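Local coordinates for protein BRIC1 (Synthetic construct, PDB 6FF6) that is a computationally designed repeat protein with a novel corrugated architecture, built from successive helical bundles and without a known natural function, at residues 30-34 with 109-113; 54-58 with 87-91; 130-135 with 220-224; 141-145 with 157-161. One frame throughout, in Å; residues are numbered along the deposited sequence.

Interaction 1 of 4, residues 30-34 with 109-113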
loop_
_atom_site.group_PDB
_atom_site.type_symbol
_atom_site.label_atom_id
_atom_site.label_comp_id
_atom_site.label_asym_id
_atom_site.label_seq_id
_atom_site.Cartn_x
_atom_site.Cartn_y
_atom_site.Cartn_z
ATOM N N ALA A 30 -13.242 12.003 -8.534
ATOM C CA ALA A 30 -12.105 11.994 -9.445
ATOM C C ALA A 30 -12.469 11.489 -10.826
ATOM O O ALA A 30 -12.013 12.057 -11.814
ATOM C CB ALA A 30 -10.972 11.193 -8.869
ATOM N N ASP A 31 -13.320 10.458 -10.904
ATOM C CA ASP A 31 -13.796 9.899 -12.173
ATOM C C ASP A 31 -14.547 10.950 -12.956
ATOM O O ASP A 31 -14.325 11.085 -14.162
ATOM C CB ASP A 31 -14.724 8.705 -11.917
ATOM C CG ASP A 31 -14.030 7.386 -11.650
ATOM O OD1 ASP A 31 -12.826 7.245 -12.035
ATOM O OD2 ASP A 31 -14.688 6.478 -11.085
ATOM N N GLU A 32 -15.430 11.689 -12.253
ATOM C CA GLU A 32 -16.247 12.778 -12.789
ATOM C C GLU A 32 -15.337 13.875 -13.292
ATOM O O GLU A 32 -15.527 14.343 -14.413
ATOM C CB GLU A 32 -17.197 13.348 -11.719
ATOM C CG GLU A 32 -18.376 12.459 -11.345
ATOM C CD GLU A 32 -19.234 12.934 -10.177
ATOM O OE1 GLU A 32 -18.863 13.937 -9.523
ATOM O OE2 GLU A 32 -20.279 12.295 -9.909
ATOM N N LEU A 33 -14.322 14.257 -12.483
ATOM C CA LEU A 33 -13.363 15.300 -12.853
ATOM C C LEU A 33 -12.597 14.934 -14.074
ATOM O O LEU A 33 -12.366 15.800 -14.907
ATOM C CB LEU A 33 -12.383 15.626 -11.726
ATOM C CG LEU A 33 -12.967 16.362 -10.535
ATOM C CD1 LEU A 33 -12.021 16.314 -9.329
ATOM C CD2 LEU A 33 -13.363 17.780 -10.906
ATOM N N LEU A 34 -12.207 13.668 -14.202
ATOM C CA LEU A 34 -11.436 13.228 -15.353
ATOM C C LEU A 34 -12.259 13.230 -16.632
ATOM O O LEU A 34 -11.740 13.567 -17.697
ATOM C CB LEU A 34 -10.770 11.876 -15.075
ATOM C CG LEU A 34 -9.617 11.896 -14.068
ATOM C CD1 LEU A 34 -9.278 10.473 -13.609
ATOM C CD2 LEU A 34 -8.406 12.662 -14.617
ATOM N N LYS A 109 -3.762 12.757 -18.779
ATOM C CA LYS A 109 -5.118 12.569 -18.273
ATOM C C LYS A 109 -5.371 11.047 -18.180
ATOM O O LYS A 109 -5.895 10.578 -17.177
ATOM C CB LYS A 109 -6.172 13.241 -19.203
ATOM C CG LYS A 109 -7.611 13.026 -18.761
ATOM C CD LYS A 109 -8.339 11.868 -19.544
ATOM C CE LYS A 109 -9.359 11.136 -18.700
ATOM N NZ LYS A 109 -10.611 10.796 -19.427
ATOM N N ASP A 110 -4.988 10.277 -19.212
ATOM C CA ASP A 110 -5.183 8.823 -19.196
ATOM C C ASP A 110 -4.337 8.171 -18.136
ATOM O O ASP A 110 -4.810 7.219 -17.499
ATOM C CB ASP A 110 -4.854 8.214 -20.548
ATOM C CG ASP A 110 -5.842 8.564 -21.631
ATOM O OD1 ASP A 110 -7.035 8.861 -21.291
ATOM O OD2 ASP A 110 -5.445 8.531 -22.824
ATOM N N LEU A 111 -3.104 8.692 -17.933
ATOM C CA LEU A 111 -2.209 8.218 -16.887
ATOM C C LEU A 111 -2.851 8.434 -15.524
ATOM O O LEU A 111 -2.966 7.474 -14.759
ATOM C CB LEU A 111 -0.838 8.889 -16.953
ATOM C CG LEU A 111 0.167 8.337 -15.948
ATOM C CD1 LEU A 111 0.311 6.773 -16.066
ATOM C CD2 LEU A 111 1.470 9.133 -16.008
ATOM N N MET A 112 -3.348 9.661 -15.261
ATOM C CA MET A 112 -4.119 9.990 -14.054
ATOM C C MET A 112 -5.303 8.992 -13.859
ATOM O O MET A 112 -5.544 8.527 -12.752
ATOM C CB MET A 112 -4.655 11.412 -14.149
ATOM C CG MET A 112 -3.612 12.436 -13.917
ATOM S SD MET A 112 -4.221 14.105 -14.244
ATOM C CE MET A 112 -5.309 14.333 -12.886
ATOM N N GLN A 113 -6.015 8.654 -14.945
ATOM C CA GLN A 113 -7.109 7.692 -14.900
ATOM C C GLN A 113 -6.578 6.310 -14.526
ATOM O O GLN A 113 -7.148 5.672 -13.649
ATOM C CB GLN A 113 -7.858 7.650 -16.239
ATOM C CG GLN A 113 -9.053 6.698 -16.228
ATOM C CD GLN A 113 -10.169 7.193 -15.333
ATOM O OE1 GLN A 113 -10.787 8.229 -15.601
ATOM N NE2 GLN A 113 -10.452 6.464 -14.250
#

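Interaction 2 of 4, residues 54-58 with 87-91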
loop_
_atom_site.group_PDB
_atom_site.type_symbol
_atom_site.label_atom_id
_atom_site.label_comp_id
_atom_site.label_asym_id
_atom_site.label_seq_id
_atom_site.Cartn_x
_atom_site.Cartn_y
_atom_site.Cartn_z
ATOM N N LEU A 54 -8.402 26.009 -19.981
ATOM C CA LEU A 54 -7.126 25.653 -19.351
ATOM C C LEU A 54 -7.238 25.694 -17.851
ATOM O O LEU A 54 -6.746 24.791 -17.183
ATOM C CB LEU A 54 -5.970 26.523 -19.846
ATOM C CG LEU A 54 -5.597 26.312 -21.310
ATOM C CD1 LEU A 54 -4.872 27.504 -21.873
ATOM C CD2 LEU A 54 -4.824 25.040 -21.512
ATOM N N ASN A 55 -7.948 26.697 -17.334
ATOM C CA ASN A 55 -8.224 26.871 -15.914
ATOM C C ASN A 55 -9.100 25.777 -15.389
ATOM O O ASN A 55 -8.853 25.310 -14.281
ATOM C CB ASN A 55 -8.828 28.229 -15.625
ATOM C CG ASN A 55 -7.789 29.286 -15.395
ATOM O OD1 ASN A 55 -6.594 29.011 -15.207
ATOM N ND2 ASN A 55 -8.224 30.523 -15.382
ATOM N N ALA A 56 -10.087 25.330 -16.190
ATOM C CA ALA A 56 -10.980 24.213 -15.852
ATOM C C ALA A 56 -10.195 22.920 -15.705
ATOM O O ALA A 56 -10.369 22.217 -14.714
ATOM C CB ALA A 56 -12.062 24.049 -16.908
ATOM N N ILE A 57 -9.294 22.628 -16.655
ATOM C CA ILE A 57 -8.462 21.426 -16.610
ATOM C C ILE A 57 -7.535 21.496 -15.397
ATOM O O ILE A 57 -7.344 20.510 -14.686
ATOM C CB ILE A 57 -7.689 21.255 -17.933
ATOM C CG1 ILE A 57 -8.647 21.075 -19.106
ATOM C CG2 ILE A 57 -6.775 20.055 -17.839
ATOM C CD1 ILE A 57 -8.116 21.516 -20.430
ATOM N N PHE A 58 -6.997 22.676 -15.143
ATOM C CA PHE A 58 -6.134 22.906 -14.003
ATOM C C PHE A 58 -6.874 22.675 -12.683
ATOM O O PHE A 58 -6.346 22.003 -11.815
ATOM C CB PHE A 58 -5.557 24.325 -14.069
ATOM C CG PHE A 58 -4.606 24.590 -12.937
ATOM C CD1 PHE A 58 -3.291 24.135 -12.993
ATOM C CD2 PHE A 58 -5.035 25.250 -11.789
ATOM C CE1 PHE A 58 -2.420 24.342 -11.920
ATOM C CE2 PHE A 58 -4.161 25.454 -10.718
ATOM C CZ PHE A 58 -2.866 24.985 -10.782
ATOM N N LEU A 87 0.136 22.360 -17.553
ATOM C CA LEU A 87 -1.044 23.212 -17.572
ATOM C C LEU A 87 -0.728 24.572 -17.064
ATOM O O LEU A 87 -1.317 25.523 -17.556
ATOM C CB LEU A 87 -2.162 22.659 -16.698
ATOM C CG LEU A 87 -2.877 21.447 -17.204
ATOM C CD1 LEU A 87 -3.672 20.782 -16.075
ATOM C CD2 LEU A 87 -3.704 21.778 -18.420
ATOM N N ASP A 88 0.144 24.684 -16.038
ATOM C CA ASP A 88 0.517 25.976 -15.479
ATOM C C ASP A 88 1.265 26.773 -16.537
ATOM O O ASP A 88 1.018 27.969 -16.655
ATOM C CB ASP A 88 1.342 25.821 -14.195
ATOM C CG ASP A 88 0.694 26.361 -12.918
ATOM O OD1 ASP A 88 -0.091 27.345 -13.009
ATOM O OD2 ASP A 88 0.989 25.815 -11.824
ATOM N N PHE A 89 2.111 26.103 -17.361
ATOM C CA PHE A 89 2.792 26.778 -18.470
ATOM C C PHE A 89 1.749 27.146 -19.546
ATOM O O PHE A 89 1.795 28.233 -20.113
ATOM C CB PHE A 89 3.873 25.894 -19.126
ATOM C CG PHE A 89 4.895 25.175 -18.277
ATOM C CD1 PHE A 89 5.532 25.821 -17.218
ATOM C CD2 PHE A 89 5.270 23.864 -18.575
ATOM C CE1 PHE A 89 6.468 25.139 -16.426
ATOM C CE2 PHE A 89 6.212 23.182 -17.785
ATOM C CZ PHE A 89 6.810 23.828 -16.723
ATOM N N ALA A 90 0.819 26.231 -19.836
ATOM C CA ALA A 90 -0.179 26.457 -20.865
ATOM C C ALA A 90 -1.088 27.631 -20.533
ATOM O O ALA A 90 -1.217 28.538 -21.363
ATOM C CB ALA A 90 -0.989 25.200 -21.105
ATOM N N ARG A 91 -1.672 27.646 -19.316
ATOM C CA ARG A 91 -2.602 28.687 -18.888
ATOM C C ARG A 91 -1.918 30.023 -18.674
ATOM O O ARG A 91 -2.554 31.060 -18.862
ATOM C CB ARG A 91 -3.437 28.256 -17.664
ATOM C CG ARG A 91 -2.707 28.273 -16.326
ATOM C CD ARG A 91 -3.558 27.680 -15.231
ATOM N NE ARG A 91 -2.931 27.831 -13.918
ATOM C CZ ARG A 91 -3.436 28.559 -12.927
ATOM N NH1 ARG A 91 -2.808 28.631 -11.763
ATOM N NH2 ARG A 91 -4.564 29.234 -13.100
#

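Interaction 3 of 4, residues 130-135 with 220-224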
loop_
_atom_site.group_PDB
_atom_site.type_symbol
_atom_site.label_atom_id
_atom_site.label_comp_id
_atom_site.label_asym_id
_atom_site.label_seq_id
_atom_site.Cartn_x
_atom_site.Cartn_y
_atom_site.Cartn_z
ATOM N N PHE A 130 -6.173 -10.866 3.942
ATOM C CA PHE A 130 -7.289 -10.659 4.864
ATOM C C PHE A 130 -7.946 -11.964 5.239
ATOM O O PHE A 130 -8.152 -12.205 6.424
ATOM C CB PHE A 130 -8.322 -9.662 4.289
ATOM C CG PHE A 130 -9.658 -9.686 5.011
ATOM C CD1 PHE A 130 -9.774 -9.234 6.322
ATOM C CD2 PHE A 130 -10.786 -10.230 4.403
ATOM C CE1 PHE A 130 -10.990 -9.343 7.008
ATOM C CE2 PHE A 130 -11.993 -10.343 5.094
ATOM C CZ PHE A 130 -12.098 -9.870 6.379
ATOM N N PHE A 131 -8.312 -12.788 4.237
ATOM C CA PHE A 131 -8.994 -14.071 4.469
ATOM C C PHE A 131 -8.175 -14.972 5.428
ATOM O O PHE A 131 -8.674 -15.406 6.453
ATOM C CB PHE A 131 -9.372 -14.761 3.128
ATOM C CG PHE A 131 -10.524 -14.098 2.389
ATOM C CD1 PHE A 131 -11.672 -13.691 3.070
ATOM C CD2 PHE A 131 -10.479 -13.916 1.011
ATOM C CE1 PHE A 131 -12.739 -13.067 2.389
ATOM C CE2 PHE A 131 -11.538 -13.288 0.339
ATOM C CZ PHE A 131 -12.662 -12.866 1.033
ATOM N N ASP A 132 -6.890 -15.143 5.136
ATOM C CA ASP A 132 -5.937 -15.879 5.955
ATOM C C ASP A 132 -5.845 -15.283 7.385
ATOM O O ASP A 132 -5.958 -16.035 8.354
ATOM C CB ASP A 132 -4.578 -15.890 5.222
ATOM C CG ASP A 132 -3.326 -16.140 6.038
ATOM O OD1 ASP A 132 -3.397 -16.908 7.028
ATOM O OD2 ASP A 132 -2.274 -15.586 5.679
ATOM N N MET A 133 -5.628 -13.958 7.506
ATOM C CA MET A 133 -5.568 -13.271 8.799
ATOM C C MET A 133 -6.847 -13.493 9.630
ATOM O O MET A 133 -6.753 -13.924 10.786
ATOM C CB MET A 133 -5.322 -11.764 8.609
ATOM C CG MET A 133 -5.425 -10.977 9.913
ATOM S SD MET A 133 -4.053 -9.844 10.248
ATOM C CE MET A 133 -2.769 -10.848 10.034
ATOM N N ALA A 134 -8.032 -13.193 9.039
ATOM C CA ALA A 134 -9.335 -13.344 9.705
ATOM C C ALA A 134 -9.589 -14.767 10.180
ATOM O O ALA A 134 -10.070 -14.927 11.293
ATOM C CB ALA A 134 -10.478 -12.864 8.800
ATOM N N ASP A 135 -9.252 -15.788 9.356
ATOM C CA ASP A 135 -9.345 -17.212 9.704
ATOM C C ASP A 135 -8.630 -17.467 11.054
ATOM O O ASP A 135 -9.210 -18.100 11.953
ATOM C CB ASP A 135 -8.634 -18.081 8.647
ATOM C CG ASP A 135 -9.405 -18.379 7.394
ATOM O OD1 ASP A 135 -10.644 -18.322 7.437
ATOM O OD2 ASP A 135 -8.765 -18.692 6.367
ATOM N N LEU A 220 -17.355 -15.154 6.343
ATOM C CA LEU A 220 -16.015 -15.057 5.760
ATOM C C LEU A 220 -15.841 -16.017 4.550
ATOM O O LEU A 220 -15.462 -15.574 3.464
ATOM C CB LEU A 220 -14.974 -15.319 6.840
ATOM C CG LEU A 220 -13.543 -15.029 6.438
ATOM C CD1 LEU A 220 -13.330 -13.507 6.237
ATOM C CD2 LEU A 220 -12.519 -15.741 7.378
ATOM N N ASP A 221 -16.226 -17.289 4.725
ATOM C CA ASP A 221 -16.204 -18.329 3.696
ATOM C C ASP A 221 -17.056 -18.006 2.465
ATOM O O ASP A 221 -16.625 -18.263 1.335
ATOM C CB ASP A 221 -16.587 -19.689 4.293
ATOM C CG ASP A 221 -15.555 -20.270 5.264
ATOM O OD1 ASP A 221 -14.424 -19.709 5.358
ATOM O OD2 ASP A 221 -15.879 -21.266 5.945
ATOM N N ALA A 222 -18.256 -17.444 2.671
ATOM C CA ALA A 222 -19.121 -17.042 1.566
ATOM C C ALA A 222 -18.376 -16.013 0.730
ATOM O O ALA A 222 -18.218 -16.225 -0.471
ATOM C CB ALA A 222 -20.411 -16.452 2.090
ATOM N N TYR A 223 -17.844 -14.942 1.369
ATOM C CA TYR A 223 -17.066 -13.909 0.664
ATOM C C TYR A 223 -15.789 -14.501 0.027
ATOM O O TYR A 223 -15.409 -14.070 -1.067
ATOM C CB TYR A 223 -16.648 -12.754 1.588
ATOM C CG TYR A 223 -17.735 -12.044 2.361
ATOM C CD1 TYR A 223 -18.758 -11.369 1.702
ATOM C CD2 TYR A 223 -17.651 -11.902 3.742
ATOM C CE1 TYR A 223 -19.706 -10.637 2.404
ATOM C CE2 TYR A 223 -18.630 -11.218 4.459
ATOM C CZ TYR A 223 -19.650 -10.578 3.782
ATOM O OH TYR A 223 -20.589 -9.857 4.468
ATOM N N LYS A 224 -15.147 -15.487 0.704
ATOM C CA LYS A 224 -13.941 -16.159 0.207
ATOM C C LYS A 224 -14.230 -16.842 -1.130
ATOM O O LYS A 224 -13.385 -16.830 -2.013
ATOM C CB LYS A 224 -13.422 -17.170 1.241
ATOM C CG LYS A 224 -11.956 -17.537 1.109
ATOM C CD LYS A 224 -11.519 -18.424 2.284
ATOM C CE LYS A 224 -10.021 -18.660 2.346
ATOM N NZ LYS A 224 -9.615 -19.347 3.604
#

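Interaction 4 of 4, residues 141-145 with 157-161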
loop_
_atom_site.group_PDB
_atom_site.type_symbol
_atom_site.label_atom_id
_atom_site.label_comp_id
_atom_site.label_asym_id
_atom_site.label_seq_id
_atom_site.Cartn_x
_atom_site.Cartn_y
_atom_site.Cartn_z
ATOM N N MET A 141 -10.053 -16.033 18.969
ATOM C CA MET A 141 -11.301 -15.613 19.621
ATOM C C MET A 141 -11.989 -16.808 20.260
ATOM O O MET A 141 -12.334 -16.747 21.447
ATOM C CB MET A 141 -12.253 -14.978 18.598
ATOM C CG MET A 141 -11.979 -13.522 18.341
ATOM S SD MET A 141 -13.097 -12.803 17.079
ATOM C CE MET A 141 -14.489 -12.394 18.082
ATOM N N GLU A 142 -12.146 -17.899 19.458
ATOM C CA GLU A 142 -12.758 -19.166 19.837
ATOM C C GLU A 142 -12.177 -19.716 21.128
ATOM O O GLU A 142 -12.912 -20.001 22.080
ATOM C CB GLU A 142 -12.588 -20.190 18.709
ATOM C CG GLU A 142 -13.376 -21.467 18.928
ATOM C CD GLU A 142 -13.135 -22.499 17.849
ATOM O OE1 GLU A 142 -11.987 -22.994 17.761
ATOM O OE2 GLU A 142 -14.082 -22.808 17.087
ATOM N N GLN A 143 -10.849 -19.864 21.151
ATOM C CA GLN A 143 -10.122 -20.417 22.270
ATOM C C GLN A 143 -10.171 -19.549 23.519
ATOM O O GLN A 143 -10.374 -20.101 24.610
ATOM C CB GLN A 143 -8.700 -20.747 21.852
ATOM C CG GLN A 143 -8.645 -21.851 20.781
ATOM C CD GLN A 143 -9.256 -23.165 21.214
ATOM O OE1 GLN A 143 -10.419 -23.458 20.906
ATOM N NE2 GLN A 143 -8.486 -23.979 21.936
ATOM N N LEU A 144 -10.033 -18.206 23.374
ATOM C CA LEU A 144 -10.111 -17.273 24.513
ATOM C C LEU A 144 -11.516 -17.248 25.145
ATOM O O LEU A 144 -11.628 -17.100 26.373
ATOM C CB LEU A 144 -9.683 -15.858 24.131
ATOM C CG LEU A 144 -8.234 -15.628 23.781
ATOM C CD1 LEU A 144 -8.048 -14.244 23.171
ATOM C CD2 LEU A 144 -7.339 -15.815 24.999
ATOM N N LEU A 145 -12.583 -17.406 24.311
ATOM C CA LEU A 145 -13.968 -17.506 24.788
ATOM C C LEU A 145 -14.046 -18.741 25.680
ATOM O O LEU A 145 -14.472 -18.633 26.826
ATOM C CB LEU A 145 -14.991 -17.624 23.615
ATOM C CG LEU A 145 -15.304 -16.343 22.855
ATOM C CD1 LEU A 145 -15.969 -16.634 21.511
ATOM C CD2 LEU A 145 -16.075 -15.358 23.713
ATOM N N MET A 157 -8.022 -10.967 28.566
ATOM C CA MET A 157 -8.491 -11.868 27.503
ATOM C C MET A 157 -9.712 -11.262 26.812
ATOM O O MET A 157 -9.894 -11.449 25.605
ATOM C CB MET A 157 -8.872 -13.243 28.060
ATOM C CG MET A 157 -7.703 -14.114 28.387
ATOM S SD MET A 157 -8.296 -15.799 28.641
ATOM C CE MET A 157 -7.881 -16.009 30.368
ATOM N N LEU A 158 -10.555 -10.550 27.592
ATOM C CA LEU A 158 -11.737 -9.872 27.069
ATOM C C LEU A 158 -11.302 -8.709 26.204
ATOM O O LEU A 158 -11.928 -8.445 25.176
ATOM C CB LEU A 158 -12.692 -9.419 28.185
ATOM C CG LEU A 158 -13.487 -10.530 28.906
ATOM C CD1 LEU A 158 -14.229 -9.977 30.091
ATOM C CD2 LEU A 158 -14.454 -11.254 27.965
ATOM N N ASN A 159 -10.198 -8.058 26.574
ATOM C CA ASN A 159 -9.638 -6.996 25.761
ATOM C C ASN A 159 -9.115 -7.594 24.422
ATOM O O ASN A 159 -9.302 -6.970 23.376
ATOM C CB ASN A 159 -8.531 -6.279 26.509
ATOM C CG ASN A 159 -8.039 -5.047 25.797
ATOM O OD1 ASN A 159 -8.723 -4.023 25.746
ATOM N ND2 ASN A 159 -6.839 -5.122 25.226
ATOM N N ALA A 160 -8.510 -8.816 24.457
ATOM C CA ALA A 160 -8.002 -9.523 23.274
ATOM C C ALA A 160 -9.127 -9.943 22.290
ATOM O O ALA A 160 -9.006 -9.723 21.075
ATOM C CB ALA A 160 -7.207 -10.739 23.708
ATOM N N ILE A 161 -10.212 -10.547 22.814
ATOM C CA ILE A 161 -11.333 -10.985 21.992
ATOM C C ILE A 161 -11.910 -9.740 21.367
ATOM O O ILE A 161 -12.174 -9.742 20.163
ATOM C CB ILE A 161 -12.392 -11.792 22.788
ATOM C CG1 ILE A 161 -11.775 -13.050 23.442
ATOM C CG2 ILE A 161 -13.580 -12.188 21.890
ATOM C CD1 ILE A 161 -12.503 -13.548 24.701
#

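Interaction 1 of 4, residues 30-34 with 109-113
Leu34 of helix 23-42 carries this contact, pushing its branched end between Met112 and Gln113 of helix 99-121. At its root, CB faces the amide oxygen of Gln113 and CE of Lys109, the latter 4.0 Å from Leu34 CB. CG lies anti to the carbonyl carbon, beside the backbone N (chi1 -71°), which turns the branch toward helix 99-121; its two methyls then part. CD1 rests against Gln113, 3.4 Å from OE1 and 3.8 Å from CA of that residue, while CD2 lies 3.9 Å from the methyl CE of Met112 and also touches Met112 CB. Polar groups border this apolar wedge. Gln113, bent at chi2, directs NE2 to Asp31 OD1 at 3.3 Å, a weak but nearly straight hydrogen bond (174°) between side chains that cross at about a right angle. The ammonium of Lys109 makes a similarly weak bond, 3.5 Å from its NZ to the backbone O of Leu34. Asp31 and Lys109 have stronger partners, salt bridges to Lys120 and Glu38; Gln113 NE2 also bonds to Asp117. The two helices run antiparallel at 165°, their local axes 10.8 Å apart, as neighbours in an up-and-down helical bundle. Cohesion here therefore rests mainly on leucine packing, with long polar links adding modestly to it and the charged ends probably held chiefly by their outside salt bridges.

Interaction 2 of 4, residues 54-58 with 87-91
Arg91 lays its guanidinium flat over one face of Phe58, a stacked cation-pi contact with Arg91 CZ 3.9 Å from the ring centroid and the two planes only 15° apart. With CG between the backbone N and the carbonyl carbon (chi1 76°), the extended chain from CG to NE carries the group to the ring. Hydrogen bonding uses the rim of the same guanidinium: NH2 gives a bond of 2.9 Å to Asn55 OD1, in the guanidinium plane but above the plane of the asparagine carbonyl. Within helix 74-92, NE and NH1 grip Asp88 side-on, both bonding to its OD1, with NE at 3.0 Å; Arg92 forms a second salt bridge to that oxygen. Apolar contacts fill the deeper side. Leu87 spreads both methyls on Ile57 CG2, its CD2 at 3.6 Å, and sets CB at the edge of the Phe58 ring. Leu54 CD2 meets Ala90 CB at 3.9 Å, where these antiparallel helices pack with local axes 9.6 Å apart. Asp88 and Asn55 thus hold the cation's rotation while Phe58 covers a face, an arrangement that probably stabilises its positive charge beside the bundle's apolar interior.

Interaction 3 of 4, residues 130-135 with 220-224
Phe131 and Leu220 run antiparallel, flank to flank, the leucine methyl CD1 meeting the phenylalanine ring at its edge, in the ring plane, 3.6 Å from Phe131 CD1. One face of that ring is covered instead by the backbone of Lys224: Lys224 CA stands 3.9 Å from the centroid, 21° off the normal and displaced toward the rim, a CH-pi contact. The lysine then runs back alongside Phe131, antiparallel to it, its CG against ring atoms CG and CD2. With CG opposite the backbone N (chi1 -158°) and every later torsion extended, the chain reaches Asp135 from the opposing direction. There Lys224 NZ forms a salt bridge of 3.0 Å to Asp135 OD2, on the syn lone pair. Leu220 is a knob in the hole made by Phe130, Phe131, Ala134 and Asp135. Its CD1 also touches Phe130 CE2 at 3.6 Å, the two side chains lying oblique to each other, and its CD2 sits on Ala134 CB at 3.8 Å. Gln217 bonds to Asp135 OD1 and to Asp221 OD1, bridging two carboxylates of like charge. On the outer side of helix 125-146, Asp132 forms a salt bridge with Arg114 of the second subunit, so the helix takes part in both the bundle and the assembly. The antiparallel pair combines an aromatic and leucine core with an ion pair at its border. Lys224 serves both: its aliphatic stem shields Phe131 while its ammonium probably offsets the negative charge gathered by Asp135 and Asp221.

Interaction 4 of 4, residues 141-145 with 157-161
Leu144 and Ile161 form the dense centre of this contact, overlapping side by side and pointing opposite ways, so that Leu144 CB lies 3.6 Å from Ile161 CG1. The leucine methyl CD1 reaches on to Ala160 CB, also at 3.6 Å, and the small alanine lets it settle close to the facing helix. Ile161 uses all its branches: CG1 and CD1 lie against Leu144, CD1 reaches Leu145 CD2 at 4.1 Å, and CG2 receives the methyl end of Met141 at 3.9 Å. That methionine comes obliquely, its CE folded back toward the isoleucine by a bend at chi3 (85°). Toward partly exposed Met157 the contact thins to one leucine methyl: Leu144 CD2 meets SD of Met157 at 3.8 Å and its CG at a like distance. No hydrogen bond crosses between the segments, so dispersion and the burial of apolar surface account for the contact. The antiparallel helices incline at 153°, with local axes 9.7 Å apart and the backbones closest at Met141 and Ile161, as in a helical hairpin. Around them, Met141 packs onward against Ala164, Ala165 and Ile168 of helix 155-174 and Met187 of helix 178-196, which also supplies Leu191 to Ile161. Helix 203-224 meets Leu145 through Phe209, while Phe89 of the second subunit packs on Met157, placing the pair between its own bundle and the partner chain.

In the fold
From the N terminus, helix 23-42 enters interaction 1, whose partner on helix 99-121 closes a long loop. Interaction 2, pairing the two intervening helices 51-71 and 74-92, lies wholly within that loop, its centre 15 Å from that of interaction 1. The chain then passes from helix 99-121 to helix 125-146 and closes a second loop in the same outer way: interaction 3 joins that helix to 203-224. The inner contact differs, interaction 4 pairing helix 125-146 itself with 155-174. The two pairs follow in series without crossing, on opposite sides of the chain's centre. Each pair ties up one bundle, and helix 125-146 serves both interactions 3 and 4.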